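Local coordinates for fanconi-associated nuclease 1 homolog (Pseudomonas aeruginosa, PDB 5Y7Q), which belongs to the FAN1 nuclease family, combining a helix-turn-helix region, a SAP region and a VRR-NUC nuclease domain in one chain, at residues Y58-F69 against C189-M199; Q498-H507 against I530-Y539. One frame throughout, in Å; residues are numbered along the deposited sequence.

Contact 1 (Y58-F69 against C189-M199)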
loop_
_atom_site.group_PDB
_atom_site.type_symbol
_atom_site.label_atom_id
_atom_site.label_comp_id
_atom_site.label_asym_id
_atom_site.label_seq_id
_atom_site.Cartn_x
_atom_site.Cartn_y
_atom_site.Cartn_z
ATOM N N TYR A 58 -6.572 -10.437 -23.023
ATOM C CA TYR A 58 -5.236 -10.043 -23.443
ATOM C C TYR A 58 -4.796 -10.647 -24.773
ATOM O O TYR A 58 -3.630 -10.485 -25.140
ATOM C CB TYR A 58 -4.236 -10.354 -22.341
ATOM C CG TYR A 58 -4.381 -9.377 -21.197
ATOM C CD1 TYR A 58 -5.229 -9.650 -20.134
ATOM C CD2 TYR A 58 -3.702 -8.163 -21.197
ATOM C CE1 TYR A 58 -5.384 -8.760 -19.095
ATOM C CE2 TYR A 58 -3.848 -7.268 -20.152
ATOM C CZ TYR A 58 -4.692 -7.577 -19.105
ATOM O OH TYR A 58 -4.857 -6.701 -18.055
ATOM N N ALA A 59 -5.688 -11.334 -25.498
ATOM C CA ALA A 59 -5.262 -12.135 -26.646
ATOM C C ALA A 59 -4.307 -11.388 -27.560
ATOM O O ALA A 59 -3.413 -11.997 -28.158
ATOM C CB ALA A 59 -6.472 -12.587 -27.465
ATOM N N ASP A 60 -4.470 -10.071 -27.669
ATOM C CA ASP A 60 -3.650 -9.260 -28.557
ATOM C C ASP A 60 -2.299 -8.892 -27.958
ATOM O O ASP A 60 -1.402 -8.466 -28.693
ATOM C CB ASP A 60 -4.419 -7.990 -28.925
ATOM C CG ASP A 60 -5.378 -7.554 -27.829
ATOM O OD1 ASP A 60 -5.988 -8.429 -27.171
ATOM O OD2 ASP A 60 -5.517 -6.332 -27.617
ATOM N N LEU A 61 -2.139 -9.031 -26.651
ATOM C CA LEU A 61 -0.931 -8.617 -25.959
ATOM C C LEU A 61 0.078 -9.745 -25.753
ATOM O O LEU A 61 1.207 -9.479 -25.326
ATOM C CB LEU A 61 -1.328 -8.013 -24.605
ATOM C CG LEU A 61 -0.400 -7.060 -23.877
ATOM C CD1 LEU A 61 -1.213 -5.878 -23.422
ATOM C CD2 LEU A 61 0.220 -7.768 -22.682
ATOM N N LEU A 62 -0.288 -10.989 -26.044
ATOM C CA LEU A 62 0.544 -12.133 -25.694
ATOM C C LEU A 62 1.560 -12.429 -26.794
ATOM O O LEU A 62 1.290 -12.249 -27.985
ATOM C CB LEU A 62 -0.315 -13.371 -25.437
ATOM C CG LEU A 62 -1.469 -13.344 -24.428
ATOM C CD1 LEU A 62 -1.642 -14.716 -23.805
ATOM C CD2 LEU A 62 -1.286 -12.301 -23.329
ATOM N N ASP A 63 2.747 -12.877 -26.376
ATOM C CA ASP A 63 3.819 -13.249 -27.289
ATOM C C ASP A 63 3.823 -14.767 -27.532
ATOM O O ASP A 63 2.901 -15.494 -27.145
ATOM C CB ASP A 63 5.162 -12.727 -26.757
ATOM C CG ASP A 63 5.861 -13.699 -25.811
ATOM O OD1 ASP A 63 5.183 -14.433 -25.063
ATOM O OD2 ASP A 63 7.112 -13.722 -25.822
ATOM N N ASP A 64 4.876 -15.255 -28.190
ATOM C CA ASP A 64 4.928 -16.663 -28.572
ATOM C C ASP A 64 5.147 -17.570 -27.360
ATOM O O ASP A 64 4.418 -18.555 -27.173
ATOM C CB ASP A 64 6.018 -16.859 -29.622
ATOM C CG ASP A 64 6.021 -15.750 -30.676
ATOM O OD1 ASP A 64 5.855 -14.562 -30.285
ATOM O OD2 ASP A 64 6.187 -16.064 -31.884
ATOM N N GLN A 65 6.148 -17.258 -26.527
ATOM C CA GLN A 65 6.408 -18.061 -25.327
ATOM C C GLN A 65 5.154 -18.192 -24.462
ATOM O O GLN A 65 4.867 -19.270 -23.920
ATOM C CB GLN A 65 7.563 -17.444 -24.511
ATOM C CG GLN A 65 8.942 -18.169 -24.602
ATOM C CD GLN A 65 9.740 -17.901 -25.913
ATOM O OE1 GLN A 65 9.474 -16.938 -26.644
ATOM N NE2 GLN A 65 10.724 -18.760 -26.193
ATOM N N GLU A 66 4.379 -17.110 -24.350
ATOM C CA GLU A 66 3.211 -17.099 -23.474
ATOM C C GLU A 66 2.107 -18.006 -24.001
ATOM O O GLU A 66 1.503 -18.772 -23.238
ATOM C CB GLU A 66 2.689 -15.670 -23.322
ATOM C CG GLU A 66 3.345 -14.890 -22.214
ATOM C CD GLU A 66 3.895 -13.555 -22.662
ATOM O OE1 GLU A 66 4.853 -13.094 -21.999
ATOM O OE2 GLU A 66 3.384 -12.979 -23.668
ATOM N N ARG A 67 1.798 -17.900 -25.299
ATOM C CA ARG A 67 0.739 -18.737 -25.859
ATOM C C ARG A 67 1.135 -20.203 -25.807
ATOM O O ARG A 67 0.311 -21.052 -25.443
ATOM C CB ARG A 67 0.389 -18.295 -27.282
ATOM C CG ARG A 67 -0.132 -16.871 -27.326
ATOM C CD ARG A 67 -0.747 -16.501 -28.641
ATOM N NE ARG A 67 0.182 -16.747 -29.734
ATOM C CZ ARG A 67 1.102 -15.884 -30.155
ATOM N NH1 ARG A 67 1.904 -16.218 -31.163
ATOM N NH2 ARG A 67 1.225 -14.696 -29.576
ATOM N N ALA A 68 2.410 -20.506 -26.106
ATOM C CA ALA A 68 2.934 -21.858 -25.919
ATOM C C ALA A 68 2.766 -22.331 -24.479
ATOM O O ALA A 68 2.461 -23.502 -24.232
ATOM C CB ALA A 68 4.404 -21.910 -26.321
ATOM N N PHE A 69 2.959 -21.440 -23.505
ATOM C CA PHE A 69 2.780 -21.861 -22.119
ATOM C C PHE A 69 1.322 -22.205 -21.832
ATOM O O PHE A 69 1.024 -23.235 -21.207
ATOM C CB PHE A 69 3.279 -20.784 -21.159
ATOM C CG PHE A 69 3.083 -21.141 -19.717
ATOM C CD1 PHE A 69 1.904 -20.817 -19.058
ATOM C CD2 PHE A 69 4.076 -21.815 -19.018
ATOM C CE1 PHE A 69 1.710 -21.163 -17.736
ATOM C CE2 PHE A 69 3.898 -22.164 -17.693
ATOM C CZ PHE A 69 2.705 -21.832 -17.051
ATOM N N CYS A 189 9.589 -21.480 -14.552
ATOM C CA CYS A 189 8.651 -20.601 -15.255
ATOM C C CYS A 189 8.140 -19.389 -14.427
ATOM O O CYS A 189 7.203 -18.709 -14.863
ATOM C CB CYS A 189 7.479 -21.429 -15.795
ATOM S SG CYS A 189 6.543 -22.350 -14.550
ATOM N N MET A 190 8.693 -19.128 -13.236
ATOM C CA MET A 190 8.108 -18.122 -12.343
ATOM C C MET A 190 7.994 -16.729 -12.961
ATOM O O MET A 190 7.077 -15.992 -12.606
ATOM C CB MET A 190 8.904 -18.006 -11.055
ATOM C CG MET A 190 8.052 -17.783 -9.880
ATOM S SD MET A 190 6.752 -19.014 -9.739
ATOM C CE MET A 190 5.739 -18.206 -8.504
ATOM N N ALA A 191 8.912 -16.322 -13.840
ATOM C CA ALA A 191 8.784 -14.996 -14.433
ATOM C C ALA A 191 7.539 -14.907 -15.297
ATOM O O ALA A 191 6.782 -13.933 -15.212
ATOM C CB ALA A 191 10.016 -14.634 -15.254
ATOM N N LEU A 192 7.308 -15.922 -16.125
ATOM C CA LEU A 192 6.126 -15.957 -16.976
ATOM C C LEU A 192 4.835 -16.015 -16.154
ATOM O O LEU A 192 3.816 -15.421 -16.527
ATOM C CB LEU A 192 6.256 -17.154 -17.911
ATOM C CG LEU A 192 5.087 -17.626 -18.732
ATOM C CD1 LEU A 192 4.461 -16.429 -19.354
ATOM C CD2 LEU A 192 5.656 -18.519 -19.781
ATOM N N CYS A 193 4.860 -16.717 -15.026
ATOM C CA CYS A 193 3.714 -16.712 -14.122
ATOM C C CYS A 193 3.495 -15.337 -13.492
ATOM O O CYS A 193 2.361 -14.845 -13.427
ATOM C CB CYS A 193 3.904 -17.767 -13.042
ATOM S SG CYS A 193 3.748 -19.414 -13.719
ATOM N N ASP A 194 4.562 -14.709 -12.993
ATOM C CA ASP A 194 4.385 -13.390 -12.411
ATOM C C ASP A 194 3.892 -12.408 -13.466
ATOM O O ASP A 194 3.051 -11.547 -13.169
ATOM C CB ASP A 194 5.681 -12.924 -11.729
ATOM C CG ASP A 194 5.981 -13.714 -10.427
ATOM O OD1 ASP A 194 5.067 -14.398 -9.887
ATOM O OD2 ASP A 194 7.137 -13.663 -9.948
ATOM N N ARG A 195 4.336 -12.567 -14.713
ATOM C CA ARG A 195 3.816 -11.709 -15.767
ATOM C C ARG A 195 2.327 -11.949 -15.970
ATOM O O ARG A 195 1.572 -10.998 -16.224
ATOM C CB ARG A 195 4.595 -11.916 -17.068
ATOM C CG ARG A 195 4.052 -11.096 -18.205
ATOM C CD ARG A 195 4.844 -11.257 -19.476
ATOM N NE ARG A 195 5.946 -10.302 -19.553
ATOM C CZ ARG A 195 5.978 -9.243 -20.362
ATOM N NH1 ARG A 195 4.962 -8.976 -21.189
ATOM N NH2 ARG A 195 7.035 -8.442 -20.338
ATOM N N LEU A 196 1.872 -13.204 -15.823
ATOM C CA LEU A 196 0.439 -13.465 -15.967
ATOM C C LEU A 196 -0.352 -12.877 -14.801
ATOM O O LEU A 196 -1.383 -12.228 -15.007
ATOM C CB LEU A 196 0.166 -14.960 -16.091
ATOM C CG LEU A 196 0.710 -15.779 -17.273
ATOM C CD1 LEU A 196 0.449 -17.252 -16.986
ATOM C CD2 LEU A 196 0.118 -15.389 -18.640
ATOM N N ARG A 197 0.129 -13.088 -13.573
ATOM C CA ARG A 197 -0.463 -12.488 -12.379
ATOM C C ARG A 197 -0.625 -10.973 -12.524
ATOM O O ARG A 197 -1.701 -10.417 -12.265
ATOM C CB ARG A 197 0.420 -12.808 -11.172
ATOM C CG ARG A 197 -0.274 -12.703 -9.851
ATOM C CD ARG A 197 0.457 -13.526 -8.812
ATOM N NE ARG A 197 1.872 -13.183 -8.767
ATOM C CZ ARG A 197 2.359 -12.113 -8.164
ATOM N NH1 ARG A 197 1.541 -11.282 -7.548
ATOM N NH2 ARG A 197 3.655 -11.870 -8.179
ATOM N N LEU A 198 0.444 -10.289 -12.934
ATOM C CA LEU A 198 0.378 -8.847 -13.043
ATOM C C LEU A 198 -0.550 -8.441 -14.181
ATOM O O LEU A 198 -1.267 -7.443 -14.077
ATOM C CB LEU A 198 1.785 -8.274 -13.207
ATOM C CG LEU A 198 1.843 -6.992 -14.029
ATOM C CD1 LEU A 198 1.563 -5.775 -13.154
ATOM C CD2 LEU A 198 3.140 -6.827 -14.811
ATOM N N MET A 199 -0.605 -9.220 -15.258
ATOM C CA MET A 199 -1.582 -8.884 -16.298
ATOM C C MET A 199 -3.023 -8.998 -15.785
ATOM O O MET A 199 -3.872 -8.153 -16.100
ATOM C CB MET A 199 -1.377 -9.756 -17.534
ATOM C CG MET A 199 -0.588 -9.079 -18.622
ATOM S SD MET A 199 -0.315 -10.195 -20.002
ATOM C CE MET A 199 0.673 -11.411 -19.146
#
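Phe-69 lays one face of its ring over the branched end of Leu-192: Leu-192 CG sits above that face, displaced toward the rim, and Leu-192 CD2 lies 3.6 Å from Phe-69 CB. With CG anti to the backbone N (chi1 178°), the ring leaves helix 64-69 for helix 190-199. There its far end meets two sulfurs obliquely, Cys-193 SG and Cys-189 SG, the latter 4.1 Å from Phe-69 CE2, while Leu-196 CD1 approaches CE1. The helical segments pass 11.2 Å apart at 91°, almost perpendicular, and a second cluster is made by residues that precede helix 64-69. It forms around Met-199, at the other end of segment 189-199. Met-199 CG stands over one face of the Tyr-58 ring, 4.3 Å from the centroid, a CH-pi contact, and its SD makes an oblique Met-aromatic contact with the same ring. CG and SD continue extended from CB (chi2 177°), which carries Met-199 SD to 3.7 Å from Leu-61 CD2. Helix 42-57 packs against the same region, with Ile-54 touching both Leu-62 and Leu-196. Between the clusters, Glu-66 rests its CG on Leu-192 CD1. Asp-63 N donates to Glu-66 OE2 at 2.8 Å, one half of a capping box at the start of helix 64-75. Glu-66 OE1 and Arg-195 NE form a long salt bridge of 3.9 Å, with the oxygen well out of the guanidinium plane. Arg-195 is bridged to Asp-240 and Glu-66 OE2 to Arg-236, so this buried carboxylate, gripped by a backbone N-H and flanked by arginines, probably stays ionised.

Contact 2 (Q498-H507 against I530-Y539)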
loop_
_atom_site.group_PDB
_atom_site.type_symbol
_atom_site.label_atom_id
_atom_site.label_comp_id
_atom_site.label_asym_id
_atom_site.label_seq_id
_atom_site.Cartn_x
_atom_site.Cartn_y
_atom_site.Cartn_z
ATOM N N GLN A 498 -25.661 8.578 16.117
ATOM C CA GLN A 498 -25.235 9.840 16.721
ATOM C C GLN A 498 -24.560 10.746 15.697
ATOM O O GLN A 498 -24.865 11.941 15.627
ATOM C CB GLN A 498 -24.320 9.571 17.913
ATOM C CG GLN A 498 -25.007 8.730 18.968
ATOM C CD GLN A 498 -24.138 8.451 20.171
ATOM O OE1 GLN A 498 -22.916 8.481 20.085
ATOM N NE2 GLN A 498 -24.773 8.185 21.311
ATOM N N ALA A 499 -23.677 10.196 14.858
ATOM C CA ALA A 499 -23.063 11.032 13.832
ATOM C C ALA A 499 -24.116 11.619 12.893
ATOM O O ALA A 499 -24.075 12.811 12.570
ATOM C CB ALA A 499 -22.029 10.228 13.059
ATOM N N LEU A 500 -25.107 10.815 12.505
ATOM C CA LEU A 500 -26.095 11.265 11.537
ATOM C C LEU A 500 -26.910 12.413 12.093
ATOM O O LEU A 500 -27.149 13.417 11.409
ATOM C CB LEU A 500 -27.012 10.115 11.147
ATOM C CG LEU A 500 -26.455 9.114 10.133
ATOM C CD1 LEU A 500 -27.613 8.324 9.542
ATOM C CD2 LEU A 500 -25.679 9.807 9.026
ATOM N N ASP A 501 -27.373 12.267 13.325
ATOM C CA ASP A 501 -28.296 13.251 13.850
ATOM C C ASP A 501 -27.600 14.460 14.474
ATOM O O ASP A 501 -28.219 15.527 14.560
ATOM C CB ASP A 501 -29.265 12.550 14.812
ATOM C CG ASP A 501 -30.218 11.570 14.066
ATOM O OD1 ASP A 501 -31.270 12.026 13.538
ATOM O OD2 ASP A 501 -29.908 10.350 13.989
ATOM N N CYS A 502 -26.330 14.340 14.878
ATOM C CA CYS A 502 -25.607 15.471 15.455
ATOM C C CYS A 502 -24.735 16.253 14.477
ATOM O O CYS A 502 -24.314 17.359 14.818
ATOM C CB CYS A 502 -24.711 15.007 16.609
ATOM S SG CYS A 502 -25.576 14.422 18.069
ATOM N N LEU A 503 -24.457 15.746 13.278
ATOM C CA LEU A 503 -23.536 16.449 12.392
ATOM C C LEU A 503 -24.309 17.253 11.366
ATOM O O LEU A 503 -25.132 16.679 10.632
ATOM C CB LEU A 503 -22.597 15.476 11.686
ATOM C CG LEU A 503 -21.488 14.831 12.531
ATOM C CD1 LEU A 503 -20.703 13.807 11.734
ATOM C CD2 LEU A 503 -20.565 15.890 13.094
ATOM N N PRO A 504 -24.060 18.557 11.262
ATOM C CA PRO A 504 -24.733 19.368 10.244
ATOM C C PRO A 504 -24.396 18.881 8.847
ATOM O O PRO A 504 -23.277 18.450 8.572
ATOM C CB PRO A 504 -24.180 20.778 10.484
ATOM C CG PRO A 504 -23.635 20.755 11.873
ATOM C CD PRO A 504 -23.145 19.356 12.090
ATOM N N ALA A 505 -25.394 18.954 7.961
ATOM C CA ALA A 505 -25.187 18.595 6.563
ATOM C C ALA A 505 -24.186 19.514 5.882
ATOM O O ALA A 505 -23.404 19.048 5.049
ATOM C CB ALA A 505 -26.510 18.620 5.808
ATOM N N ALA A 506 -24.170 20.803 6.233
ATOM C CA ALA A 506 -23.253 21.729 5.576
ATOM C C ALA A 506 -21.807 21.445 5.952
ATOM O O ALA A 506 -20.908 21.562 5.110
ATOM C CB ALA A 506 -23.617 23.168 5.912
ATOM N N HIS A 507 -21.559 21.062 7.206
ATOM C CA HIS A 507 -20.230 20.575 7.566
ATOM C C HIS A 507 -19.869 19.327 6.773
ATOM O O HIS A 507 -18.730 19.185 6.311
ATOM C CB HIS A 507 -20.148 20.285 9.061
ATOM C CG HIS A 507 -20.258 21.503 9.915
ATOM N ND1 HIS A 507 -20.293 21.446 11.292
ATOM C CD2 HIS A 507 -20.361 22.813 9.587
ATOM C CE1 HIS A 507 -20.407 22.672 11.773
ATOM N NE2 HIS A 507 -20.447 23.518 10.759
ATOM N N ILE A 530 -14.082 12.495 18.779
ATOM C CA ILE A 530 -15.269 13.278 18.519
ATOM C C ILE A 530 -16.267 13.017 19.657
ATOM O O ILE A 530 -16.481 11.869 20.067
ATOM C CB ILE A 530 -15.836 12.931 17.127
ATOM C CG1 ILE A 530 -16.993 13.892 16.768
ATOM C CG2 ILE A 530 -16.205 11.410 17.056
ATOM C CD1 ILE A 530 -17.387 13.944 15.273
ATOM N N GLN A 531 -16.843 14.071 20.210
ATOM C CA GLN A 531 -17.816 13.889 21.269
ATOM C C GLN A 531 -19.154 14.480 20.848
ATOM O O GLN A 531 -19.216 15.514 20.167
ATOM C CB GLN A 531 -17.349 14.475 22.617
ATOM C CG GLN A 531 -16.360 15.610 22.579
ATOM C CD GLN A 531 -16.313 16.349 23.917
ATOM O OE1 GLN A 531 -16.882 15.884 24.913
ATOM N NE2 GLN A 531 -15.656 17.507 23.942
ATOM N N PHE A 532 -20.215 13.782 21.239
ATOM C CA PHE A 532 -21.576 14.115 20.886
ATOM C C PHE A 532 -22.370 14.368 22.154
ATOM O O PHE A 532 -22.191 13.688 23.177
ATOM C CB PHE A 532 -22.238 12.993 20.078
ATOM C CG PHE A 532 -21.570 12.716 18.754
ATOM C CD1 PHE A 532 -21.624 13.644 17.722
ATOM C CD2 PHE A 532 -20.893 11.518 18.537
ATOM C CE1 PHE A 532 -21.009 13.384 16.508
ATOM C CE2 PHE A 532 -20.284 11.257 17.333
ATOM C CZ PHE A 532 -20.336 12.179 16.319
ATOM N N TRP A 533 -23.248 15.355 22.066
ATOM C CA TRP A 533 -24.269 15.610 23.071
ATOM C C TRP A 533 -25.576 15.427 22.311
ATOM O O TRP A 533 -26.057 16.367 21.646
ATOM C CB TRP A 533 -24.130 17.007 23.667
ATOM C CG TRP A 533 -22.848 17.298 24.460
ATOM C CD1 TRP A 533 -22.669 17.158 25.814
ATOM C CD2 TRP A 533 -21.611 17.834 23.950
ATOM N NE1 TRP A 533 -21.402 17.561 26.174
ATOM C CE2 TRP A 533 -20.733 17.989 25.056
ATOM C CE3 TRP A 533 -21.154 18.187 22.671
ATOM C CZ2 TRP A 533 -19.423 18.478 24.916
ATOM C CZ3 TRP A 533 -19.848 18.676 22.538
ATOM C CH2 TRP A 533 -19.002 18.816 23.654
ATOM N N PRO A 534 -26.117 14.201 22.282
ATOM C CA PRO A 534 -27.321 13.932 21.469
ATOM C C PRO A 534 -28.547 14.691 21.905
ATOM O O PRO A 534 -29.484 14.790 21.106
ATOM C CB PRO A 534 -27.530 12.416 21.622
ATOM C CG PRO A 534 -26.651 11.994 22.759
ATOM C CD PRO A 534 -25.491 12.955 22.760
ATOM N N ALA A 535 -28.579 15.216 23.134
ATOM C CA ALA A 535 -29.731 15.992 23.592
ATOM C C ALA A 535 -29.927 17.242 22.744
ATOM O O ALA A 535 -31.031 17.512 22.251
ATOM C CB ALA A 535 -29.563 16.373 25.066
ATOM N N GLN A 536 -28.879 18.043 22.606
ATOM C CA GLN A 536 -28.904 19.248 21.797
ATOM C C GLN A 536 -28.316 19.042 20.406
ATOM O O GLN A 536 -28.080 20.020 19.701
ATOM C CB GLN A 536 -28.199 20.382 22.537
ATOM C CG GLN A 536 -26.948 19.939 23.274
ATOM C CD GLN A 536 -26.778 20.605 24.631
ATOM O OE1 GLN A 536 -25.676 20.619 25.191
ATOM N NE2 GLN A 536 -27.869 21.147 25.173
ATOM N N ARG A 537 -28.012 17.801 20.024
ATOM C CA ARG A 537 -27.508 17.456 18.679
ATOM C C ARG A 537 -26.213 18.198 18.341
ATOM O O ARG A 537 -26.042 18.720 17.232
ATOM C CB ARG A 537 -28.567 17.699 17.598
ATOM C CG ARG A 537 -29.891 16.984 17.871
ATOM C CD ARG A 537 -30.934 17.269 16.808
ATOM N NE ARG A 537 -30.560 16.625 15.569
ATOM C CZ ARG A 537 -31.107 16.869 14.383
ATOM N NH1 ARG A 537 -32.072 17.779 14.268
ATOM N NH2 ARG A 537 -30.675 16.188 13.309
ATOM N N ARG A 538 -25.269 18.206 19.282
ATOM C CA ARG A 538 -24.053 18.986 19.092
ATOM C C ARG A 538 -22.815 18.098 19.127
ATOM O O ARG A 538 -22.819 16.991 19.681
ATOM C CB ARG A 538 -23.932 20.093 20.154
ATOM C CG ARG A 538 -23.052 21.279 19.730
ATOM C CD ARG A 538 -22.983 22.361 20.811
ATOM N NE ARG A 538 -22.042 22.049 21.893
ATOM C CZ ARG A 538 -22.400 21.642 23.108
ATOM N NH1 ARG A 538 -21.469 21.398 24.025
ATOM N NH2 ARG A 538 -23.691 21.493 23.407
ATOM N N TYR A 539 -21.742 18.595 18.527
ATOM C CA TYR A 539 -20.516 17.817 18.454
ATOM C C TYR A 539 -19.323 18.727 18.670
ATOM O O TYR A 539 -19.391 19.940 18.464
ATOM C CB TYR A 539 -20.371 17.078 17.112
ATOM C CG TYR A 539 -19.823 17.922 15.985
ATOM C CD1 TYR A 539 -20.607 18.876 15.363
ATOM C CD2 TYR A 539 -18.526 17.754 15.533
ATOM C CE1 TYR A 539 -20.120 19.647 14.335
ATOM C CE2 TYR A 539 -18.027 18.530 14.489
ATOM C CZ TYR A 539 -18.830 19.480 13.897
ATOM O OH TYR A 539 -18.353 20.257 12.858
#
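The axis of helix 498-502 passes 9.2 Å from that of strand 530-533 at 65°, laying the end of helix 493-502 across a beta-hairpin in the mixed sheet of the VRR-NUC domain. The hairpin joins antiparallel strands 529-533 and 538-545. Trp-533 and Arg-538 exchange backbone hydrogen bonds, and Arg-537 and Arg-538 both face Trp-533 in a G1 beta bulge; positive phi at Arg-537 (58°) agrees with this. The bulge comes close to the helix end, with Cys-502 CA and Arg-537 CA 4.2 Å apart. Phe-532 faces the helix backbone: Gln-498 O and Ala-499 N lie over one face of its ring, and Cys-502 CB approaches CD1 at 3.6 Å. Cys-502 SG makes an oblique sulfur-aromatic contact with this ring while packing against the backbone of Arg-537. Gln-498 brings OE1 near Phe-532 CD2, but the hydrogen bond of that oxygen is with His-404 on strand 402-405. Just past the helix, Leu-503 CD2 stands over the centre of the Tyr-539 ring, 3.6 Å from its centroid, in a CH-pi contact; the same methyl also meets the edge of Phe-532. Pro-504 CD approaches the Tyr-539 ring obliquely, and His-507 ND1 gives a weak hydrogen bond to Tyr-539 OH at 2.8 Å. A bend at chi3 turns the Arg-537 guanidinium toward the helix end, where it takes one carbonyl oxygen side-on. Both Arg-537 NE and NH2 donate to Asp-501 O, each at 2.8 Å in a bent hydrogen bond; NE is tilted from the carbonyl plane, whereas NH2 lies in it, on a lone pair.

Contact 1 and contact 2 lie on opposite sides of the chain's centre, with their centres 54 Å apart and their nearest atoms about 38 Å apart, so each is packing within its own end of the protein. They share no helix, strand or sheet. Along the chain they are in series: contact 1 closes before contact 2 opens. Contact 1 spans 119 intervening residues, bringing helix 64-75, in the HTH region, onto helix 190-201. Contact 2 is local by comparison, with 22 residues between its segments, both inside the VRR-NUC domain. Their nearest atoms are about 10 Å and 16 Å from the bound nucleic acid, so neither contact touches it.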